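Local coordinates for protein long-chain-fatty-acid--CoA ligase FadD13 (Mycobacterium tuberculosis CDC1551, PDB 5ZRN) that belongs to the AMP-binding enzyme family of the ANL clan and holds 5'-O-{[(1R)-1-hydroxydodecyl]sulfamoyl}adenosine in a pocket, at residues Val104-Ala109 and Asp130-Asp135; Phe275-Ala280 and Val297-Ala302; His346-Val351 and Gly381-Ile386. One frame throughout, in Å; residues are numbered along the deposited sequence.

Contact 1: Val104-Ala109 and Asp130-Asp135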
loop_
_atom_site.group_PDB
_atom_site.type_symbol
_atom_site.label_atom_id
_atom_site.label_comp_id
_atom_site.label_asym_id
_atom_site.label_seq_id
_atom_site.Cartn_x
_atom_site.Cartn_y
_atom_site.Cartn_z
ATOM N N VAL A 104 -12.947 9.190 14.140
ATOM C CA VAL A 104 -11.716 9.756 14.676
ATOM C C VAL A 104 -10.741 10.068 13.548
ATOM O O VAL A 104 -10.568 9.264 12.640
ATOM C CB VAL A 104 -11.025 8.782 15.654
ATOM C CG1 VAL A 104 -9.649 9.296 16.015
ATOM C CG2 VAL A 104 -11.864 8.625 16.899
ATOM N N VAL A 105 -10.116 11.238 13.608
ATOM C CA VAL A 105 -9.129 11.647 12.604
ATOM C C VAL A 105 -7.782 11.959 13.263
ATOM O O VAL A 105 -7.686 12.837 14.137
ATOM C CB VAL A 105 -9.572 12.908 11.826
ATOM C CG1 VAL A 105 -8.469 13.337 10.873
ATOM C CG2 VAL A 105 -10.833 12.630 11.053
ATOM N N ILE A 106 -6.751 11.222 12.861
ATOM C CA ILE A 106 -5.411 11.442 13.388
ATOM C C ILE A 106 -4.684 12.136 12.241
ATOM O O ILE A 106 -4.654 11.607 11.126
ATOM C CB ILE A 106 -4.679 10.122 13.696
ATOM C CG1 ILE A 106 -5.604 9.142 14.426
ATOM C CG2 ILE A 106 -3.435 10.421 14.535
ATOM C CD1 ILE A 106 -5.847 9.464 15.866
ATOM N N TYR A 107 -4.101 13.306 12.505
ATOM C CA TYR A 107 -3.425 14.054 11.448
ATOM C C TYR A 107 -2.078 14.613 11.867
ATOM O O TYR A 107 -1.841 14.880 13.042
ATOM C CB TYR A 107 -4.325 15.198 10.952
ATOM C CG TYR A 107 -4.631 16.259 11.998
ATOM C CD1 TYR A 107 -3.789 17.353 12.176
ATOM C CD2 TYR A 107 -5.749 16.147 12.827
ATOM C CE1 TYR A 107 -4.046 18.306 13.156
ATOM C CE2 TYR A 107 -6.019 17.093 13.805
ATOM C CZ TYR A 107 -5.163 18.169 13.969
ATOM O OH TYR A 107 -5.403 19.097 14.958
ATOM N N GLY A 108 -1.198 14.781 10.887
ATOM C CA GLY A 108 0.122 15.314 11.158
ATOM C C GLY A 108 0.145 16.827 11.058
ATOM O O GLY A 108 -0.771 17.445 10.502
ATOM N N ALA A 109 1.202 17.423 11.595
ATOM C CA ALA A 109 1.355 18.872 11.585
ATOM C C ALA A 109 1.261 19.460 10.176
ATOM O O ALA A 109 0.684 20.533 9.980
ATOM C CB ALA A 109 2.677 19.254 12.240
ATOM N N ASP A 130 -13.419 13.344 17.323
ATOM C CA ASP A 130 -12.106 13.767 17.776
ATOM C C ASP A 130 -11.158 14.057 16.620
ATOM O O ASP A 130 -11.081 13.298 15.659
ATOM C CB ASP A 130 -11.495 12.675 18.657
ATOM C CG ASP A 130 -12.288 12.435 19.932
ATOM O OD1 ASP A 130 -12.095 13.188 20.910
ATOM O OD2 ASP A 130 -13.115 11.497 19.953
ATOM N N TRP A 131 -10.439 15.165 16.720
ATOM C CA TRP A 131 -9.458 15.537 15.709
ATOM C C TRP A 131 -8.142 15.544 16.485
ATOM O O TRP A 131 -7.888 16.448 17.277
ATOM C CB TRP A 131 -9.773 16.922 15.137
ATOM C CG TRP A 131 -11.175 17.049 14.583
ATOM C CD1 TRP A 131 -12.316 17.318 15.287
ATOM C CD2 TRP A 131 -11.574 16.917 13.212
ATOM N NE1 TRP A 131 -13.396 17.368 14.440
ATOM C CE2 TRP A 131 -12.972 17.123 13.161
ATOM C CE3 TRP A 131 -10.886 16.644 12.020
ATOM C CZ2 TRP A 131 -13.700 17.066 11.964
ATOM C CZ3 TRP A 131 -11.610 16.586 10.826
ATOM C CH2 TRP A 131 -13.004 16.796 10.811
ATOM N N ILE A 132 -7.316 14.521 16.274
ATOM C CA ILE A 132 -6.066 14.401 17.013
ATOM C C ILE A 132 -4.822 14.709 16.199
ATOM O O ILE A 132 -4.451 13.958 15.283
ATOM C CB ILE A 132 -5.927 12.983 17.653
ATOM C CG1 ILE A 132 -6.880 12.834 18.849
ATOM C CG2 ILE A 132 -4.513 12.778 18.186
ATOM C CD1 ILE A 132 -8.284 13.298 18.616
ATOM N N GLY A 133 -4.185 15.823 16.559
ATOM C CA GLY A 133 -2.977 16.268 15.893
ATOM C C GLY A 133 -1.762 15.542 16.429
ATOM O O GLY A 133 -1.875 14.676 17.299
ATOM N N ALA A 134 -0.595 15.903 15.914
ATOM C CA ALA A 134 0.653 15.276 16.326
ATOM C C ALA A 134 0.925 15.431 17.816
ATOM O O ALA A 134 1.283 14.464 18.480
ATOM C CB ALA A 134 1.813 15.853 15.520
ATOM N N ASP A 135 0.755 16.641 18.343
ATOM C CA ASP A 135 1.008 16.870 19.763
ATOM C C ASP A 135 0.149 15.984 20.656
ATOM O O ASP A 135 0.653 15.337 21.577
ATOM C CB ASP A 135 0.772 18.341 20.137
ATOM C CG ASP A 135 1.940 19.240 19.750
ATOM O OD1 ASP A 135 3.097 18.781 19.851
ATOM O OD2 ASP A 135 1.705 20.408 19.365
#

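Contact 2: Phe275-Ala280 and Val297-Ala302. With JSA (5'-O-{[(1R)-1-hydroxydodecyl]sulfamoyl}adenosine), chain C.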
loop_
_atom_site.group_PDB
_atom_site.type_symbol
_atom_site.label_atom_id
_atom_site.label_comp_id
_atom_site.label_asym_id
_atom_site.label_seq_id
_atom_site.Cartn_x
_atom_site.Cartn_y
_atom_site.Cartn_z
ATOM N N PHE A 275 14.553 -2.980 -8.579
ATOM C CA PHE A 275 13.482 -2.020 -8.326
ATOM C C PHE A 275 12.173 -2.672 -8.748
ATOM O O PHE A 275 12.157 -3.502 -9.664
ATOM C CB PHE A 275 13.651 -0.745 -9.172
ATOM C CG PHE A 275 14.665 0.228 -8.641
ATOM C CD1 PHE A 275 15.876 0.420 -9.301
ATOM C CD2 PHE A 275 14.399 0.978 -7.496
ATOM C CE1 PHE A 275 16.813 1.354 -8.826
ATOM C CE2 PHE A 275 15.323 1.907 -7.015
ATOM C CZ PHE A 275 16.535 2.095 -7.683
ATOM N N ILE A 276 11.084 -2.301 -8.079
ATOM C CA ILE A 276 9.760 -2.803 -8.431
ATOM C C ILE A 276 9.038 -1.559 -8.920
ATOM O O ILE A 276 9.115 -0.504 -8.283
ATOM C CB ILE A 276 8.987 -3.360 -7.215
ATOM C CG1 ILE A 276 9.760 -4.508 -6.570
ATOM C CG2 ILE A 276 7.613 -3.851 -7.657
ATOM C CD1 ILE A 276 9.193 -4.926 -5.236
ATOM N N THR A 277 8.351 -1.674 -10.049
ATOM C CA THR A 277 7.636 -0.535 -10.599
ATOM C C THR A 277 6.289 -0.927 -11.196
ATOM O O THR A 277 5.985 -2.113 -11.363
ATOM C CB THR A 277 8.485 0.183 -11.680
ATOM O OG1 THR A 277 7.844 1.412 -12.044
ATOM C CG2 THR A 277 8.637 -0.684 -12.922
ATOM N N GLY A 278 5.483 0.081 -11.511
ATOM C CA GLY A 278 4.174 -0.162 -12.085
ATOM C C GLY A 278 3.440 1.136 -12.362
ATOM O O GLY A 278 3.887 2.219 -11.964
ATOM N N GLY A 279 2.303 1.029 -13.045
ATOM C CA GLY A 279 1.527 2.211 -13.373
ATOM C C GLY A 279 1.831 2.710 -14.771
ATOM O O GLY A 279 1.144 3.594 -15.283
ATOM N N ALA A 280 2.867 2.149 -15.388
ATOM C CA ALA A 280 3.273 2.526 -16.740
ATOM C C ALA A 280 4.414 1.631 -17.199
ATOM O O ALA A 280 5.282 1.266 -16.410
ATOM C CB ALA A 280 3.714 3.980 -16.774
ATOM N N VAL A 297 14.911 -4.838 -12.876
ATOM C CA VAL A 297 13.638 -4.151 -12.708
ATOM C C VAL A 297 12.430 -5.046 -12.959
ATOM O O VAL A 297 12.300 -5.625 -14.034
ATOM C CB VAL A 297 13.529 -2.938 -13.671
ATOM C CG1 VAL A 297 12.241 -2.176 -13.406
ATOM C CG2 VAL A 297 14.734 -2.023 -13.502
ATOM N N VAL A 298 11.556 -5.161 -11.958
ATOM C CA VAL A 298 10.323 -5.939 -12.096
ATOM C C VAL A 298 9.174 -4.922 -12.201
ATOM O O VAL A 298 9.129 -3.940 -11.448
ATOM C CB VAL A 298 10.065 -6.895 -10.880
ATOM C CG1 VAL A 298 11.175 -7.926 -10.779
ATOM C CG2 VAL A 298 9.956 -6.105 -9.590
ATOM N N GLN A 299 8.260 -5.150 -13.139
ATOM C CA GLN A 299 7.134 -4.242 -13.352
ATOM C C GLN A 299 5.792 -4.942 -13.103
ATOM O O GLN A 299 5.583 -6.079 -13.537
ATOM C CB GLN A 299 7.190 -3.705 -14.783
ATOM C CG GLN A 299 8.582 -3.237 -15.196
ATOM C CD GLN A 299 8.751 -3.117 -16.710
ATOM O OE1 GLN A 299 9.655 -3.723 -17.293
ATOM N NE2 GLN A 299 7.891 -2.333 -17.346
ATOM N N GLY A 300 4.881 -4.268 -12.410
ATOM C CA GLY A 300 3.597 -4.885 -12.136
ATOM C C GLY A 300 2.397 -4.084 -12.592
ATOM O O GLY A 300 2.515 -2.915 -12.942
ATOM N N TYR A 301 1.239 -4.734 -12.592
ATOM C CA TYR A 301 -0.021 -4.114 -12.973
ATOM C C TYR A 301 -1.014 -4.480 -11.886
ATOM O O TYR A 301 -1.187 -5.662 -11.567
ATOM C CB TYR A 301 -0.514 -4.667 -14.300
ATOM C CG TYR A 301 -2.008 -4.505 -14.515
ATOM C CD1 TYR A 301 -2.558 -3.282 -14.907
ATOM C CD2 TYR A 301 -2.867 -5.597 -14.366
ATOM C CE1 TYR A 301 -3.926 -3.160 -15.154
ATOM C CE2 TYR A 301 -4.224 -5.486 -14.611
ATOM C CZ TYR A 301 -4.752 -4.270 -15.006
ATOM O OH TYR A 301 -6.105 -4.178 -15.264
ATOM N N ALA A 302 -1.662 -3.468 -11.321
ATOM C CA ALA A 302 -2.621 -3.683 -10.252
ATOM C C ALA A 302 -3.546 -2.488 -10.096
ATOM O O ALA A 302 -3.359 -1.438 -10.734
ATOM C CB ALA A 302 -1.885 -3.943 -8.939
HETATM C C4 JSA C . -1.402 0.344 -15.400
HETATM C C5 JSA C . -0.365 -0.387 -14.839
HETATM C C6 JSA C . 0.621 -0.884 -15.682
HETATM N N9 JSA C . -2.198 0.723 -14.405
HETATM C C2 JSA C . -0.473 0.052 -17.496
HETATM C C12 JSA C . 3.113 -9.069 -6.758
HETATM C C11 JSA C . 3.658 -7.646 -6.896
HETATM C C10 JSA C . 2.670 -6.758 -7.653
HETATM C "C9'" JSA C . 3.197 -5.329 -7.798
HETATM C "C8'" JSA C . 2.151 -4.444 -8.479
HETATM C "C7'" JSA C . 2.599 -2.984 -8.567
HETATM C "C6'" JSA C . 1.461 -2.121 -9.117
HETATM C "C5'" JSA C . 1.850 -0.645 -9.211
HETATM C "C4'" JSA C . 0.662 0.185 -9.702
HETATM C "C3'" JSA C . -0.491 0.120 -8.698
HETATM C "C2'" JSA C . -1.784 0.695 -9.281
HETATM C "C1'" JSA C . -2.909 0.588 -8.249
HETATM O O1 JSA C . -2.675 1.538 -7.207
HETATM N N8 JSA C . -4.218 0.843 -8.867
HETATM S S1 JSA C . -4.434 2.417 -9.235
HETATM O O2P JSA C . -3.156 3.167 -9.005
HETATM O O1P JSA C . -5.515 2.983 -8.364
HETATM O "O5'" JSA C . -4.815 2.526 -10.608
HETATM C C5A JSA C . -5.111 1.340 -11.352
HETATM C C4A JSA C . -5.000 1.586 -12.858
HETATM O "O4'" JSA C . -3.700 2.080 -13.219
HETATM C C3A JSA C . -5.141 0.281 -13.640
HETATM O "O3'" JSA C . -6.529 -0.039 -13.768
HETATM C C2A JSA C . -4.614 0.776 -14.984
HETATM O "O2'" JSA C . -5.577 1.640 -15.592
HETATM C C1A JSA C . -3.394 1.585 -14.536
HETATM C C8 JSA C . -1.691 0.247 -13.269
HETATM N N7 JSA C . -0.574 -0.429 -13.526
HETATM N N3 JSA C . -1.428 0.543 -16.725
HETATM N N1 JSA C . 0.532 -0.644 -16.997
HETATM N N6 JSA C . 1.645 -1.580 -15.194
#

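Contact 3: His346-Val351 and Gly381-Ile386. With JSA (5'-O-{[(1R)-1-hydroxydodecyl]sulfamoyl}adenosine), chain C.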
loop_
_atom_site.group_PDB
_atom_site.type_symbol
_atom_site.label_atom_id
_atom_site.label_comp_id
_atom_site.label_asym_id
_atom_site.label_seq_id
_atom_site.Cartn_x
_atom_site.Cartn_y
_atom_site.Cartn_z
ATOM N N HIS A 346 -7.194 -16.288 -23.385
ATOM C CA HIS A 346 -6.390 -15.647 -24.424
ATOM C C HIS A 346 -7.297 -14.780 -25.287
ATOM O O HIS A 346 -8.472 -15.083 -25.452
ATOM C CB HIS A 346 -5.713 -16.710 -25.298
ATOM C CG HIS A 346 -4.897 -17.703 -24.529
ATOM N ND1 HIS A 346 -3.676 -17.394 -23.970
ATOM C CD2 HIS A 346 -5.130 -19.003 -24.226
ATOM C CE1 HIS A 346 -3.191 -18.459 -23.358
ATOM N NE2 HIS A 346 -4.054 -19.450 -23.498
ATOM N N GLY A 347 -6.747 -13.705 -25.840
ATOM C CA GLY A 347 -7.539 -12.819 -26.674
ATOM C C GLY A 347 -7.707 -11.440 -26.067
ATOM O O GLY A 347 -7.192 -11.163 -24.979
ATOM N N GLU A 348 -8.420 -10.564 -26.773
ATOM C CA GLU A 348 -8.647 -9.213 -26.275
ATOM C C GLU A 348 -10.021 -9.065 -25.640
ATOM O O GLU A 348 -10.994 -9.701 -26.051
ATOM C CB GLU A 348 -8.508 -8.169 -27.385
ATOM C CG GLU A 348 -8.387 -6.755 -26.826
ATOM C CD GLU A 348 -8.571 -5.673 -27.869
ATOM O OE1 GLU A 348 -9.708 -5.521 -28.372
ATOM O OE2 GLU A 348 -7.580 -4.975 -28.184
ATOM N N GLY A 349 -10.084 -8.210 -24.629
ATOM C CA GLY A 349 -11.329 -7.962 -23.934
ATOM C C GLY A 349 -11.028 -7.134 -22.707
ATOM O O GLY A 349 -9.960 -6.524 -22.607
ATOM N N GLU A 350 -11.971 -7.103 -21.776
ATOM C CA GLU A 350 -11.774 -6.363 -20.543
ATOM C C GLU A 350 -11.032 -7.250 -19.545
ATOM O O GLU A 350 -11.487 -8.348 -19.210
ATOM C CB GLU A 350 -13.116 -5.926 -19.937
ATOM C CG GLU A 350 -12.970 -5.484 -18.488
ATOM C CD GLU A 350 -14.239 -4.935 -17.882
ATOM O OE1 GLU A 350 -15.334 -5.460 -18.189
ATOM O OE2 GLU A 350 -14.127 -3.988 -17.074
ATOM N N VAL A 351 -9.881 -6.774 -19.089
ATOM C CA VAL A 351 -9.089 -7.506 -18.116
ATOM C C VAL A 351 -9.944 -7.754 -16.869
ATOM O O VAL A 351 -10.515 -6.821 -16.309
ATOM C CB VAL A 351 -7.830 -6.695 -17.714
ATOM C CG1 VAL A 351 -7.069 -7.401 -16.614
ATOM C CG2 VAL A 351 -6.935 -6.502 -18.924
ATOM N N GLY A 381 -12.152 -2.753 -15.829
ATOM C CA GLY A 381 -12.509 -1.611 -16.644
ATOM C C GLY A 381 -11.384 -1.301 -17.617
ATOM O O GLY A 381 -11.434 -0.296 -18.330
ATOM N N ASP A 382 -10.362 -2.157 -17.640
ATOM C CA ASP A 382 -9.222 -1.982 -18.543
ATOM C C ASP A 382 -9.270 -2.962 -19.707
ATOM O O ASP A 382 -9.505 -4.156 -19.525
ATOM C CB ASP A 382 -7.894 -2.168 -17.803
ATOM C CG ASP A 382 -7.594 -1.033 -16.851
ATOM O OD1 ASP A 382 -7.773 0.138 -17.247
ATOM O OD2 ASP A 382 -7.167 -1.312 -15.713
ATOM N N ILE A 383 -9.051 -2.442 -20.908
ATOM C CA ILE A 383 -9.054 -3.259 -22.112
ATOM C C ILE A 383 -7.657 -3.793 -22.349
ATOM O O ILE A 383 -6.672 -3.081 -22.160
ATOM C CB ILE A 383 -9.471 -2.443 -23.335
ATOM C CG1 ILE A 383 -10.906 -1.951 -23.160
ATOM C CG2 ILE A 383 -9.356 -3.287 -24.582
ATOM C CD1 ILE A 383 -11.911 -3.071 -22.983
ATOM N N GLY A 384 -7.567 -5.050 -22.763
ATOM C CA GLY A 384 -6.261 -5.623 -23.008
ATOM C C GLY A 384 -6.264 -6.883 -23.842
ATOM O O GLY A 384 -7.309 -7.397 -24.247
ATOM N N GLU A 385 -5.065 -7.386 -24.096
ATOM C CA GLU A 385 -4.904 -8.595 -24.875
ATOM C C GLU A 385 -3.896 -9.498 -24.179
ATOM O O GLU A 385 -2.936 -9.021 -23.573
ATOM C CB GLU A 385 -4.394 -8.251 -26.274
ATOM C CG GLU A 385 -4.351 -9.434 -27.221
ATOM C CD GLU A 385 -3.509 -9.166 -28.452
ATOM O OE1 GLU A 385 -3.695 -8.103 -29.085
ATOM O OE2 GLU A 385 -2.664 -10.025 -28.784
ATOM N N ILE A 386 -4.134 -10.799 -24.248
ATOM C CA ILE A 386 -3.217 -11.763 -23.664
ATOM C C ILE A 386 -2.750 -12.606 -24.839
ATOM O O ILE A 386 -3.576 -13.136 -25.581
ATOM C CB ILE A 386 -3.910 -12.676 -22.637
ATOM C CG1 ILE A 386 -4.432 -11.846 -21.466
ATOM C CG2 ILE A 386 -2.928 -13.719 -22.132
ATOM C CD1 ILE A 386 -5.235 -12.650 -20.466
HETATM C C4 JSA C . -1.402 0.344 -15.400
HETATM C C5 JSA C . -0.365 -0.387 -14.839
HETATM C C6 JSA C . 0.621 -0.884 -15.682
HETATM N N9 JSA C . -2.198 0.723 -14.405
HETATM C C2 JSA C . -0.473 0.052 -17.496
HETATM C C12 JSA C . 3.113 -9.069 -6.758
HETATM C C11 JSA C . 3.658 -7.646 -6.896
HETATM C C10 JSA C . 2.670 -6.758 -7.653
HETATM C "C9'" JSA C . 3.197 -5.329 -7.798
HETATM C "C8'" JSA C . 2.151 -4.444 -8.479
HETATM C "C7'" JSA C . 2.599 -2.984 -8.567
HETATM C "C6'" JSA C . 1.461 -2.121 -9.117
HETATM C "C5'" JSA C . 1.850 -0.645 -9.211
HETATM C "C4'" JSA C . 0.662 0.185 -9.702
HETATM C "C3'" JSA C . -0.491 0.120 -8.698
HETATM C "C2'" JSA C . -1.784 0.695 -9.281
HETATM C "C1'" JSA C . -2.909 0.588 -8.249
HETATM O O1 JSA C . -2.675 1.538 -7.207
HETATM N N8 JSA C . -4.218 0.843 -8.867
HETATM S S1 JSA C . -4.434 2.417 -9.235
HETATM O O2P JSA C . -3.156 3.167 -9.005
HETATM O O1P JSA C . -5.515 2.983 -8.364
HETATM O "O5'" JSA C . -4.815 2.526 -10.608
HETATM C C5A JSA C . -5.111 1.340 -11.352
HETATM C C4A JSA C . -5.000 1.586 -12.858
HETATM O "O4'" JSA C . -3.700 2.080 -13.219
HETATM C C3A JSA C . -5.141 0.281 -13.640
HETATM O "O3'" JSA C . -6.529 -0.039 -13.768
HETATM C C2A JSA C . -4.614 0.776 -14.984
HETATM O "O2'" JSA C . -5.577 1.640 -15.592
HETATM C C1A JSA C . -3.394 1.585 -14.536
HETATM C C8 JSA C . -1.691 0.247 -13.269
HETATM N N7 JSA C . -0.574 -0.429 -13.526
HETATM N N3 JSA C . -1.428 0.543 -16.725
HETATM N N1 JSA C . 0.532 -0.644 -16.997
HETATM N N6 JSA C . 1.645 -1.580 -15.194
#

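Contact 1: Val104-Ala109 and Asp130-Asp135
V105 and W131 sit side by side in neighbouring parallel strands of a beta-alpha-beta unit, strand 104-107, helix 112-120 and strand 130-132, the last forming an outer strand of a four-stranded parallel sheet. Three fairly straight backbone hydrogen bonds join the two strands: V105 N to D130 O, I132 N to V105 O (2.7 Å) and Y107 N to I132 O. The well-packed part lies on the two faces of the sheet. On one, V105 CB meets W131 CE3 at 4.0 Å, and both side chains also touch I115 of the connecting helix. On the other, I106 CD1 rests against I132 CB (3.9 Å), with L137 of helix 134-142 touching both isoleucines. Toward the C-terminal ends the contact becomes looser and opens to solvent: A109 and A134 are exposed, and A109 N comes no nearer to A134 CB than 4.3 Å. Between these regions stands Y107. Its CG lies between the backbone N and the carbonyl carbon (chi1 64°), which swings the ring across to the other strand. There G133, the N-cap residue of helix 134-142, makes a CH-pi contact, its CA 3.6 Å from the centroid of the Y107 ring and 17° off the ring normal.

Contact 2: Phe275-Ala280 and Val297-Ala302
T277 O accepts the G300 N-H at 2.6 Å, the shortest of three backbone hydrogen bonds that pair these parallel strands. V298 bonds to the two residues flanking its register partner I276, giving its N-H to F275 O and taking T277 N on its O (2.8 Å). The carbonyl of G300 turns to the ligand instead: JSA N6 donates to G300 O at 2.8 Å, in a bond bent to 142° at the hydrogen. T277 OG1 is also engaged, by a hydrogen bond to A250 O.

Around this polar core the side chains pair on the two faces of the sheet. T277 CG2, set between its own backbone N and carbonyl carbon while OG1 lies anti to the N (chi1 -171°), presses on Q299 CG at 3.4 Å, and the two side chains run alongside each other. V297 CG1 borders the same methyl group. I276 and V298 lie side by side on the other face, where I276 CG1 meets V298 CG2 at 3.4 Å. Further along, this face carries G278 and G300, and with no side chain at either, the ligand's dodecyl chain lies against bare backbone: G278 CA is 3.7 Å from JSA C5'. A302 CB adds a methyl group 3.8 Å from JSA C6'. Y301 meets the adenine by a ring edge, its CD1 3.6 Å from JSA C5.

The two strands of this beta-alpha-beta unit, connected through helix 284-292, thus shape a pocket wall of two kinds. A main-chain carbonyl accepts the exocyclic amino group of the base, and the glycine-lined face meets the alkyl chain through apolar contact, consistent with the main chain contributing to the binding of both, alongside the side chains of Y301 and A302.

Contact 3: His346-Val351 and Gly381-Ile386
E350 and G381 meet at the Thr-Gly-Asp sequence T380-G381-D382 of the AMP-binding fold, whose aspartate binds the ligand, where strand 382-386 pairs antiparallel with 346-351. Both chains turn a corner here, at E348-G349 and at G381, and the pairing lies between the five-stranded antiparallel sheet that holds strand 350-355 and the two-stranded sheet that holds 382-386.

G347 and I386 form a pair hydrogen-bonded in both directions. In the next such pair G384 N gives a bond to G349 O at 2.8 Å, while the return bond, from G349 N to G384 O, is less certain. Beyond these, V351 N bonds to D382 O (2.7 Å), the last backbone link before the corner at G381. E350 follows with its side chain: CG is anti to the backbone N (chi1 165°) and the chain stays extended, carrying OE2 to within 2.6 Å of G381 N. That bond is weak, its angle at the hydrogen being only 123°. The other oxygen, OE1, makes a salt bridge with R379, so the carboxylate lies between strand 377-380 and the corner, held mainly from the arginine side.

I383 CD1 approaches E350 CA at 4.1 Å, and K395 touches I383 as well. V351 CG2 lies 4.2 Å from G384 N, beside a residue with no side chain. I386 projects to the opposite face from I383, and L392 touches both V351 and I386.

D382 turns both carboxylate oxygens to the ribose hydroxyls. OD2, which is also hydrogen-bonded to Y301 OH, is modelled only 2.4 Å from JSA O3', too short for the length to be trusted. OD1 forms a salt bridge with R397, and JSA O2' donates to D382 OD1 at 3.1 Å.

Contacts 2 and 3 both touch the ligand: 275-280 with 297-302 mainly along the adenine and alkyl chain, and 346-351 with 381-386 through D382 at the ribose hydroxyls. Their centres are 19 Å apart, yet they touch directly, Y301 OH of contact 2 lying 3.1 Å from D382 OD2 of contact 3 in a probable hydrogen bond and packing on V351. Contact 1 stands apart. It lies on the opposite side of the chain's centre, with its centre about 33 Å from that of contact 2 and about 43 Å from that of contact 3, in a separate sheet. Contacts 1 and 2 nevertheless share one topology, each a beta-alpha-beta unit, whereas contact 3 is antiparallel.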